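Local coordinates for glucose-6-phosphate isomerase (Chlamydia trachomatis D/UW-3/CX, PDB 6OTU), which catalyses the reversible isomerization of glucose-6-phosphate to fructose-6-phosphate, at residues A[325-339]-A[371-385]. Numbering follows the deposited sequence.
Sequences RNLLGYPTTAVIPYS and RTSPIIWGDVGTNCQ
Thr332-Ala334 pair in parallel with Ile375-Trp377, joining the two strands of a beta-alpha-beta unit whose helix is 345-357; strand 375-377 lies at one edge of its mixed sheet within the chain. Four backbone bonds step along the pair: Ile375 N to Pro331 O, Thr333 N to Ile375 O, Trp377 N to Thr333 O and Val335 N to Trp377 O. On the face carrying Thr332, Trp377 holds CG between its backbone N and carbonyl carbon (chi1 66°), which lays the indole over the small CB of Ala334 and sends NE1 into a weak bond with Thr332 OG1 (3.3 Å). Just past strand 375-377, Gly378 suits its place, since a CB there would strike Val335 O.

Before the strands, Arg325 is long enough to satisfy two loop carbonyls: NE reaches Thr372 O (2.8 Å) and NH2 reaches Ser373 O (2.7 Å), the latter from above the carbonyl plane. Asp397 of the second subunit forms salt bridges with both Arg325 NH2 and Arg371 NH1. The Asn326 amide divides its work, ND2 donating to Arg371 O (2.7 Å) and OD1 accepting from Trp487.

At the far end, Gly381 N donates to Pro337 O (3.0 Å), while its CA makes a CH-pi contact squarely over the Tyr338 ring, 3.7 Å from the centroid; a CB would run into CZ. Gln385, neighbour of the active-site His386, gives NE2 to Asn429 and takes the Tyr338 OH proton on an in-plane lone pair of OE1, 2.9 Å away.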
ATOM      1  N   ARG A 325     -12.925   2.568 -15.656  1.00 33.76           N
ATOM      2  CA  ARG A 325     -11.782   3.438 -15.927  1.00 33.68           C
ATOM      3  C   ARG A 325     -12.055   4.391 -17.089  1.00 34.58           C
ATOM      4  O   ARG A 325     -11.963   5.612 -16.933  1.00 34.05           O
ATOM      5  CB  ARG A 325     -10.530   2.596 -16.205  1.00 33.33           C
ATOM      6  CG  ARG A 325      -9.313   3.378 -16.715  1.00 34.82           C
ATOM      7  CD  ARG A 325      -8.784   4.396 -15.706  1.00 28.42           C
ATOM      8  NE  ARG A 325      -7.357   4.605 -15.912  1.00 32.33           N
ATOM      9  CZ  ARG A 325      -6.722   5.776 -15.857  1.00 33.44           C
ATOM     10  NH1 ARG A 325      -7.377   6.903 -15.614  1.00 30.43           N
ATOM     11  NH2 ARG A 325      -5.412   5.815 -16.059  1.00 35.84           N
ATOM     12  N   ASN A 326     -12.385   3.849 -18.261  1.00 29.40           N
ATOM     13  CA  ASN A 326     -12.558   4.662 -19.464  1.00 34.25           C
ATOM     14  C   ASN A 326     -13.968   5.216 -19.627  1.00 34.97           C
ATOM     15  O   ASN A 326     -14.136   6.320 -20.146  1.00 41.80           O
ATOM     16  CB  ASN A 326     -12.198   3.848 -20.721  1.00 32.91           C
ATOM     17  CG  ASN A 326     -10.828   3.166 -20.619  1.00 35.17           C
ATOM     18  OD1 ASN A 326     -10.736   1.935 -20.464  1.00 32.85           O
ATOM     19  ND2 ASN A 326      -9.766   3.961 -20.698  1.00 29.70           N
ATOM     20  N   LEU A 327     -14.995   4.487 -19.231  1.00 39.03           N
ATOM     21  CA  LEU A 327     -16.324   5.003 -19.530  1.00 41.02           C
ATOM     22  C   LEU A 327     -16.876   5.890 -18.428  1.00 39.91           C
ATOM     23  O   LEU A 327     -17.467   6.927 -18.734  1.00 44.95           O
ATOM     24  CB  LEU A 327     -17.272   3.849 -19.834  1.00 34.15           C
ATOM     25  CG  LEU A 327     -16.822   3.487 -21.250  1.00 38.21           C
ATOM     26  CD1 LEU A 327     -17.077   2.048 -21.572  1.00 51.48           C
ATOM     27  CD2 LEU A 327     -17.493   4.413 -22.259  1.00 36.20           C
ATOM     28  N   LEU A 328     -16.669   5.532 -17.159  1.00 38.37           N
ATOM     29  CA  LEU A 328     -17.126   6.350 -16.039  1.00 38.34           C
ATOM     30  C   LEU A 328     -16.065   7.321 -15.549  1.00 37.72           C
ATOM     31  O   LEU A 328     -16.394   8.267 -14.822  1.00 33.13           O
ATOM     32  CB  LEU A 328     -17.570   5.463 -14.872  1.00 30.75           C
ATOM     33  CG  LEU A 328     -18.777   4.581 -15.173  1.00 37.35           C
ATOM     34  CD1 LEU A 328     -19.285   4.013 -13.866  1.00 38.19           C
ATOM     35  CD2 LEU A 328     -19.866   5.356 -15.927  1.00 30.61           C
ATOM     36  N   GLY A 329     -14.804   7.076 -15.902  1.00 36.08           N
ATOM     37  CA  GLY A 329     -13.724   8.000 -15.643  1.00 31.86           C
ATOM     38  C   GLY A 329     -13.034   7.890 -14.300  1.00 36.53           C
ATOM     39  O   GLY A 329     -12.363   8.842 -13.896  1.00 33.68           O
ATOM     40  N   TYR A 330     -13.158   6.777 -13.593  1.00 36.86           N
ATOM     41  CA  TYR A 330     -12.515   6.694 -12.285  1.00 37.56           C
ATOM     42  C   TYR A 330     -11.044   6.325 -12.464  1.00 38.95           C
ATOM     43  O   TYR A 330     -10.747   5.285 -13.058  1.00 34.34           O
ATOM     44  CB  TYR A 330     -13.231   5.684 -11.392  1.00 32.37           C
ATOM     45  CG  TYR A 330     -14.745   5.877 -11.308  1.00 28.69           C
ATOM     46  CD1 TYR A 330     -15.300   7.140 -11.106  1.00 33.39           C
ATOM     47  CD2 TYR A 330     -15.624   4.783 -11.434  1.00 34.34           C
ATOM     48  CE1 TYR A 330     -16.689   7.314 -11.026  1.00 34.91           C
ATOM     49  CE2 TYR A 330     -17.001   4.949 -11.341  1.00 29.18           C
ATOM     50  CZ  TYR A 330     -17.522   6.211 -11.143  1.00 41.92           C
ATOM     51  OH  TYR A 330     -18.880   6.374 -11.073  1.00 49.20           O
ATOM     52  N   PRO A 331     -10.103   7.138 -11.975  1.00 28.11           N
ATOM     53  CA  PRO A 331      -8.681   6.896 -12.256  1.00 28.00           C
ATOM     54  C   PRO A 331      -7.995   5.877 -11.346  1.00 33.55           C
ATOM     55  O   PRO A 331      -6.804   5.607 -11.553  1.00 30.32           O
ATOM     56  CB  PRO A 331      -8.060   8.293 -12.082  1.00 28.48           C
ATOM     57  CG  PRO A 331      -8.939   8.959 -11.036  1.00 30.47           C
ATOM     58  CD  PRO A 331     -10.334   8.385 -11.221  1.00 28.14           C
ATOM     59  N   THR A 332      -8.669   5.300 -10.349  1.00 27.75           N
ATOM     60  CA  THR A 332      -8.040   4.317  -9.472  1.00 30.01           C
ATOM     61  C   THR A 332      -8.957   3.117  -9.289  1.00 28.77           C
ATOM     62  O   THR A 332     -10.126   3.145  -9.665  1.00 33.82           O
ATOM     63  CB  THR A 332      -7.676   4.875  -8.075  1.00 27.55           C
ATOM     64  OG1 THR A 332      -8.843   4.922  -7.233  1.00 29.37           O
ATOM     65  CG2 THR A 332      -7.024   6.252  -8.153  1.00 27.58           C
ATOM     66  N   THR A 333      -8.382   2.049  -8.718  1.00 33.14           N
ATOM     67  CA  THR A 333      -9.084   0.860  -8.247  1.00 38.08           C
ATOM     68  C   THR A 333      -8.440   0.431  -6.938  1.00 36.49           C
ATOM     69  O   THR A 333      -7.218   0.261  -6.880  1.00 30.57           O
ATOM     70  CB  THR A 333      -9.012  -0.320  -9.244  1.00 43.22           C
ATOM     71  OG1 THR A 333      -9.499   0.079 -10.523  1.00 44.63           O
ATOM     72  CG2 THR A 333      -9.876  -1.472  -8.758  1.00 51.47           C
ATOM     73  N   ALA A 334      -9.265   0.230  -5.911  1.00 32.69           N
ATOM     74  CA  ALA A 334      -8.836  -0.316  -4.627  1.00 27.69           C
ATOM     75  C   ALA A 334      -9.127  -1.812  -4.571  1.00 33.61           C
ATOM     76  O   ALA A 334     -10.285  -2.234  -4.724  1.00 30.85           O
ATOM     77  CB  ALA A 334      -9.542   0.383  -3.466  1.00 27.82           C
ATOM     78  N   VAL A 335      -8.097  -2.604  -4.317  1.00 27.73           N
ATOM     79  CA  VAL A 335      -8.243  -4.040  -4.099  1.00 36.01           C
ATOM     80  C   VAL A 335      -8.245  -4.285  -2.593  1.00 34.21           C
ATOM     81  O   VAL A 335      -7.278  -3.947  -1.902  1.00 38.88           O
ATOM     82  CB  VAL A 335      -7.125  -4.831  -4.803  1.00 36.86           C
ATOM     83  CG1 VAL A 335      -7.428  -6.315  -4.782  1.00 30.90           C
ATOM     84  CG2 VAL A 335      -6.935  -4.336  -6.258  1.00 35.55           C
ATOM     85  N   ILE A 336      -9.328  -4.868  -2.080  1.00 35.84           N
ATOM     86  CA  ILE A 336      -9.550  -4.955  -0.634  1.00 33.78           C
ATOM     87  C   ILE A 336      -9.713  -6.408  -0.202  1.00 34.36           C
ATOM     88  O   ILE A 336     -10.838  -6.923  -0.187  1.00 36.12           O
ATOM     89  CB  ILE A 336     -10.782  -4.132  -0.209  1.00 33.05           C
ATOM     90  CG1 ILE A 336     -10.662  -2.673  -0.678  1.00 28.40           C
ATOM     91  CG2 ILE A 336     -11.008  -4.225   1.298  1.00 28.88           C
ATOM     92  CD1 ILE A 336      -9.477  -1.900  -0.066  1.00 28.28           C
ATOM     93  N   PRO A 337      -8.637  -7.113   0.148  1.00 39.74           N
ATOM     94  CA  PRO A 337      -8.787  -8.517   0.592  1.00 39.24           C
ATOM     95  C   PRO A 337      -9.189  -8.611   2.069  1.00 37.44           C
ATOM     96  O   PRO A 337      -8.558  -8.012   2.948  1.00 35.64           O
ATOM     97  CB  PRO A 337      -7.396  -9.132   0.339  1.00 30.83           C
ATOM     98  CG  PRO A 337      -6.524  -7.975  -0.308  1.00 28.47           C
ATOM     99  CD  PRO A 337      -7.227  -6.688   0.017  1.00 28.44           C
ATOM    100  N   TYR A 338     -10.266  -9.352   2.343  1.00 30.44           N
ATOM    101  CA  TYR A 338     -10.673  -9.643   3.723  1.00 33.95           C
ATOM    102  C   TYR A 338      -9.986 -10.935   4.152  1.00 35.85           C
ATOM    103  O   TYR A 338     -10.601 -11.981   4.344  1.00 37.95           O
ATOM    104  CB  TYR A 338     -12.194  -9.730   3.849  1.00 30.30           C
ATOM    105  CG  TYR A 338     -12.845  -8.362   4.011  1.00 37.27           C
ATOM    106  CD1 TYR A 338     -12.741  -7.415   2.999  1.00 35.00           C
ATOM    107  CD2 TYR A 338     -13.537  -8.009   5.180  1.00 33.06           C
ATOM    108  CE1 TYR A 338     -13.310  -6.175   3.124  1.00 37.00           C
ATOM    109  CE2 TYR A 338     -14.109  -6.744   5.319  1.00 30.64           C
ATOM    110  CZ  TYR A 338     -13.991  -5.828   4.281  1.00 40.87           C
ATOM    111  OH  TYR A 338     -14.533  -4.553   4.367  1.00 36.04           O
ATOM    112  N   SER A 339      -8.663 -10.833   4.281  1.00 32.92           N
ATOM    113  CA  SER A 339      -7.793 -12.006   4.311  1.00 36.64           C
ATOM    114  C   SER A 339      -6.394 -11.651   4.779  1.00 36.77           C
ATOM    115  O   SER A 339      -5.644 -11.002   4.041  1.00 34.93           O
ATOM    116  CB  SER A 339      -7.711 -12.653   2.922  1.00 33.83           C
ATOM    117  OG  SER A 339      -6.991 -13.875   2.969  1.00 38.29           O
ATOM    118  N   ARG A 371      -7.015   6.781 -21.558  1.00 29.86           N
ATOM    119  CA  ARG A 371      -6.246   6.451 -20.368  1.00 40.71           C
ATOM    120  C   ARG A 371      -6.144   4.943 -20.211  1.00 29.33           C
ATOM    121  O   ARG A 371      -7.089   4.210 -20.513  1.00 36.80           O
ATOM    122  CB  ARG A 371      -6.869   7.092 -19.119  1.00 32.42           C
ATOM    123  CG  ARG A 371      -6.975   8.609 -19.278  1.00 33.20           C
ATOM    124  CD  ARG A 371      -7.206   9.338 -17.980  1.00 37.20           C
ATOM    125  NE  ARG A 371      -7.312  10.786 -18.191  1.00 43.28           N
ATOM    126  CZ  ARG A 371      -6.305  11.640 -18.042  1.00 57.58           C
ATOM    127  NH1 ARG A 371      -5.104  11.200 -17.680  1.00 60.86           N
ATOM    128  NH2 ARG A 371      -6.495  12.939 -18.253  1.00 60.63           N
ATOM    129  N   THR A 372      -4.988   4.481 -19.752  1.00 29.15           N
ATOM    130  CA  THR A 372      -4.796   3.049 -19.582  1.00 38.01           C
ATOM    131  C   THR A 372      -4.841   2.653 -18.109  1.00 36.26           C
ATOM    132  O   THR A 372      -5.881   2.836 -17.466  1.00 30.60           O
ATOM    133  CB  THR A 372      -3.497   2.632 -20.243  1.00 36.88           C
ATOM    134  OG1 THR A 372      -2.467   3.554 -19.860  1.00 30.93           O
ATOM    135  CG2 THR A 372      -3.689   2.643 -21.769  1.00 29.68           C
ATOM    136  N   SER A 373      -3.751   2.108 -17.559  1.00 35.99           N
ATOM    137  CA  SER A 373      -3.824   1.547 -16.210  1.00 35.49           C
ATOM    138  C   SER A 373      -4.293   2.599 -15.209  1.00 36.42           C
ATOM    139  O   SER A 373      -3.861   3.753 -15.284  1.00 28.16           O
ATOM    140  CB  SER A 373      -2.480   0.981 -15.744  1.00 32.28           C
ATOM    141  OG  SER A 373      -2.638   0.389 -14.458  1.00 36.61           O
ATOM    142  N   PRO A 374      -5.214   2.261 -14.321  1.00 33.85           N
ATOM    143  CA  PRO A 374      -5.476   3.114 -13.159  1.00 34.03           C
ATOM    144  C   PRO A 374      -4.417   2.880 -12.087  1.00 37.30           C
ATOM    145  O   PRO A 374      -3.601   1.950 -12.170  1.00 27.63           O
ATOM    146  CB  PRO A 374      -6.865   2.664 -12.689  1.00 27.78           C
ATOM    147  CG  PRO A 374      -6.975   1.227 -13.145  1.00 32.81           C
ATOM    148  CD  PRO A 374      -6.096   1.081 -14.377  1.00 30.02           C
ATOM    149  N   ILE A 375      -4.424   3.765 -11.079  1.00 30.89           N
ATOM    150  CA  ILE A 375      -3.662   3.501  -9.865  1.00 27.46           C
ATOM    151  C   ILE A 375      -4.287   2.304  -9.168  1.00 36.99           C
ATOM    152  O   ILE A 375      -5.507   2.242  -8.971  1.00 32.40           O
ATOM    153  CB  ILE A 375      -3.635   4.726  -8.940  1.00 38.35           C
ATOM    154  CG1 ILE A 375      -3.291   6.004  -9.706  1.00 27.58           C
ATOM    155  CG2 ILE A 375      -2.637   4.518  -7.805  1.00 32.92           C
ATOM    156  CD1 ILE A 375      -1.982   5.963 -10.368  1.00 27.67           C
ATOM    157  N   ILE A 376      -3.465   1.326  -8.832  1.00 36.07           N
ATOM    158  CA  ILE A 376      -3.928   0.168  -8.085  1.00 33.32           C
ATOM    159  C   ILE A 376      -3.373   0.313  -6.678  1.00 33.64           C
ATOM    160  O   ILE A 376      -2.169   0.515  -6.499  1.00 31.11           O
ATOM    161  CB  ILE A 376      -3.515  -1.147  -8.761  1.00 36.60           C
ATOM    162  CG1 ILE A 376      -4.210  -1.253 -10.127  1.00 38.33           C
ATOM    163  CG2 ILE A 376      -3.883  -2.350  -7.891  1.00 38.72           C
ATOM    164  CD1 ILE A 376      -3.706  -2.393 -11.020  1.00 38.00           C
ATOM    165  N   TRP A 377      -4.266   0.292  -5.692  1.00 31.00           N
ATOM    166  CA  TRP A 377      -3.906   0.497  -4.299  1.00 27.42           C
ATOM    167  C   TRP A 377      -4.918  -0.252  -3.442  1.00 32.55           C
ATOM    168  O   TRP A 377      -5.901  -0.790  -3.948  1.00 35.94           O
ATOM    169  CB  TRP A 377      -3.878   1.988  -3.967  1.00 36.45           C
ATOM    170  CG  TRP A 377      -5.216   2.622  -4.057  1.00 34.56           C
ATOM    171  CD1 TRP A 377      -5.966   2.826  -5.191  1.00 37.09           C
ATOM    172  CD2 TRP A 377      -5.998   3.107  -2.963  1.00 27.58           C
ATOM    173  NE1 TRP A 377      -7.168   3.429  -4.861  1.00 27.51           N
ATOM    174  CE2 TRP A 377      -7.206   3.617  -3.503  1.00 27.60           C
ATOM    175  CE3 TRP A 377      -5.794   3.166  -1.578  1.00 27.71           C
ATOM    176  CZ2 TRP A 377      -8.205   4.177  -2.701  1.00 33.96           C
ATOM    177  CZ3 TRP A 377      -6.788   3.735  -0.779  1.00 27.87           C
ATOM    178  CH2 TRP A 377      -7.977   4.232  -1.347  1.00 28.41           C
ATOM    179  N   GLY A 378      -4.685  -0.286  -2.145  1.00 33.01           N
ATOM    180  CA  GLY A 378      -5.614  -0.962  -1.260  1.00 35.55           C
ATOM    181  C   GLY A 378      -4.905  -1.582  -0.072  1.00 38.07           C
ATOM    182  O   GLY A 378      -3.683  -1.529   0.058  1.00 36.97           O
ATOM    183  N   ASP A 379      -5.717  -2.183   0.798  1.00 35.61           N
ATOM    184  CA  ASP A 379      -5.249  -2.866   1.997  1.00 33.56           C
ATOM    185  C   ASP A 379      -6.368  -3.786   2.469  1.00 30.71           C
ATOM    186  O   ASP A 379      -7.437  -3.847   1.855  1.00 37.52           O
ATOM    187  CB  ASP A 379      -4.827  -1.865   3.077  1.00 43.56           C
ATOM    188  CG  ASP A 379      -3.632  -2.346   3.886  1.00 49.52           C
ATOM    189  OD1 ASP A 379      -3.561  -3.556   4.195  1.00 49.98           O
ATOM    190  OD2 ASP A 379      -2.756  -1.511   4.210  1.00 53.08           O
ATOM    191  N   VAL A 380      -6.125  -4.497   3.578  1.00 31.08           N
ATOM    192  CA  VAL A 380      -7.029  -5.572   3.985  1.00 32.14           C
ATOM    193  C   VAL A 380      -8.220  -5.017   4.765  1.00 29.33           C
ATOM    194  O   VAL A 380      -8.179  -3.939   5.361  1.00 33.50           O
ATOM    195  CB  VAL A 380      -6.303  -6.673   4.797  1.00 34.60           C
ATOM    196  CG1 VAL A 380      -5.107  -7.262   4.023  1.00 29.23           C
ATOM    197  CG2 VAL A 380      -5.891  -6.161   6.164  1.00 29.61           C
ATOM    198  N   GLY A 381      -9.308  -5.787   4.754  1.00 34.72           N
ATOM    199  CA  GLY A 381     -10.408  -5.601   5.679  1.00 33.99           C
ATOM    200  C   GLY A 381     -10.326  -6.635   6.787  1.00 34.47           C
ATOM    201  O   GLY A 381      -9.762  -7.713   6.595  1.00 35.55           O
ATOM    202  N   THR A 382     -10.910  -6.319   7.948  1.00 34.92           N
ATOM    203  CA  THR A 382     -11.700  -5.104   8.190  1.00 30.81           C
ATOM    204  C   THR A 382     -10.890  -3.818   8.499  1.00 40.82           C
ATOM    205  O   THR A 382     -11.498  -2.762   8.710  1.00 30.75           O
ATOM    206  CB  THR A 382     -12.661  -5.283   9.399  1.00 36.92           C
ATOM    207  OG1 THR A 382     -11.904  -5.660  10.561  1.00 37.27           O
ATOM    208  CG2 THR A 382     -13.783  -6.315   9.139  1.00 31.67           C
ATOM    209  N   ASN A 383      -9.552  -3.892   8.574  1.00 30.50           N
ATOM    210  CA  ASN A 383      -8.783  -2.694   8.951  1.00 35.91           C
ATOM    211  C   ASN A 383      -9.179  -1.485   8.110  1.00 30.15           C
ATOM    212  O   ASN A 383      -9.350  -0.384   8.643  1.00 44.22           O
ATOM    213  CB  ASN A 383      -7.277  -2.925   8.820  1.00 30.28           C
ATOM    214  CG  ASN A 383      -6.792  -4.108   9.615  1.00 37.60           C
ATOM    215  OD1 ASN A 383      -7.253  -5.220   9.411  1.00 34.45           O
ATOM    216  ND2 ASN A 383      -5.836  -3.879  10.510  1.00 38.55           N
ATOM    217  N   CYS A 384      -9.358  -1.681   6.800  1.00 29.78           N
ATOM    218  CA  CYS A 384      -9.670  -0.576   5.890  1.00 29.51           C
ATOM    219  C   CYS A 384     -10.934   0.179   6.303  1.00 33.21           C
ATOM    220  O   CYS A 384     -11.031   1.392   6.068  1.00 32.65           O
ATOM    221  CB  CYS A 384      -9.820  -1.092   4.454  1.00 29.17           C
ATOM    222  SG  CYS A 384     -11.172  -2.305   4.263  1.00 38.60           S
ATOM    223  N   GLN A 385     -11.910  -0.507   6.908  1.00 32.49           N
ATOM    224  CA  GLN A 385     -13.133   0.156   7.381  1.00 35.51           C
ATOM    225  C   GLN A 385     -12.860   1.238   8.430  1.00 42.80           C
ATOM    226  O   GLN A 385     -13.696   2.133   8.620  1.00 30.88           O
ATOM    227  CB  GLN A 385     -14.111  -0.879   7.971  1.00 30.86           C
ATOM    228  CG  GLN A 385     -14.325  -2.099   7.084  1.00 30.71           C
ATOM    229  CD  GLN A 385     -15.179  -3.172   7.716  1.00 40.05           C
ATOM    230  OE1 GLN A 385     -15.586  -4.130   7.049  1.00 40.49           O
ATOM    231  NE2 GLN A 385     -15.454  -3.030   9.011  1.00 41.65           N
TER
HETATM  232  O   HOH W   1     -10.274   7.059 -21.328  1.00 26.15           O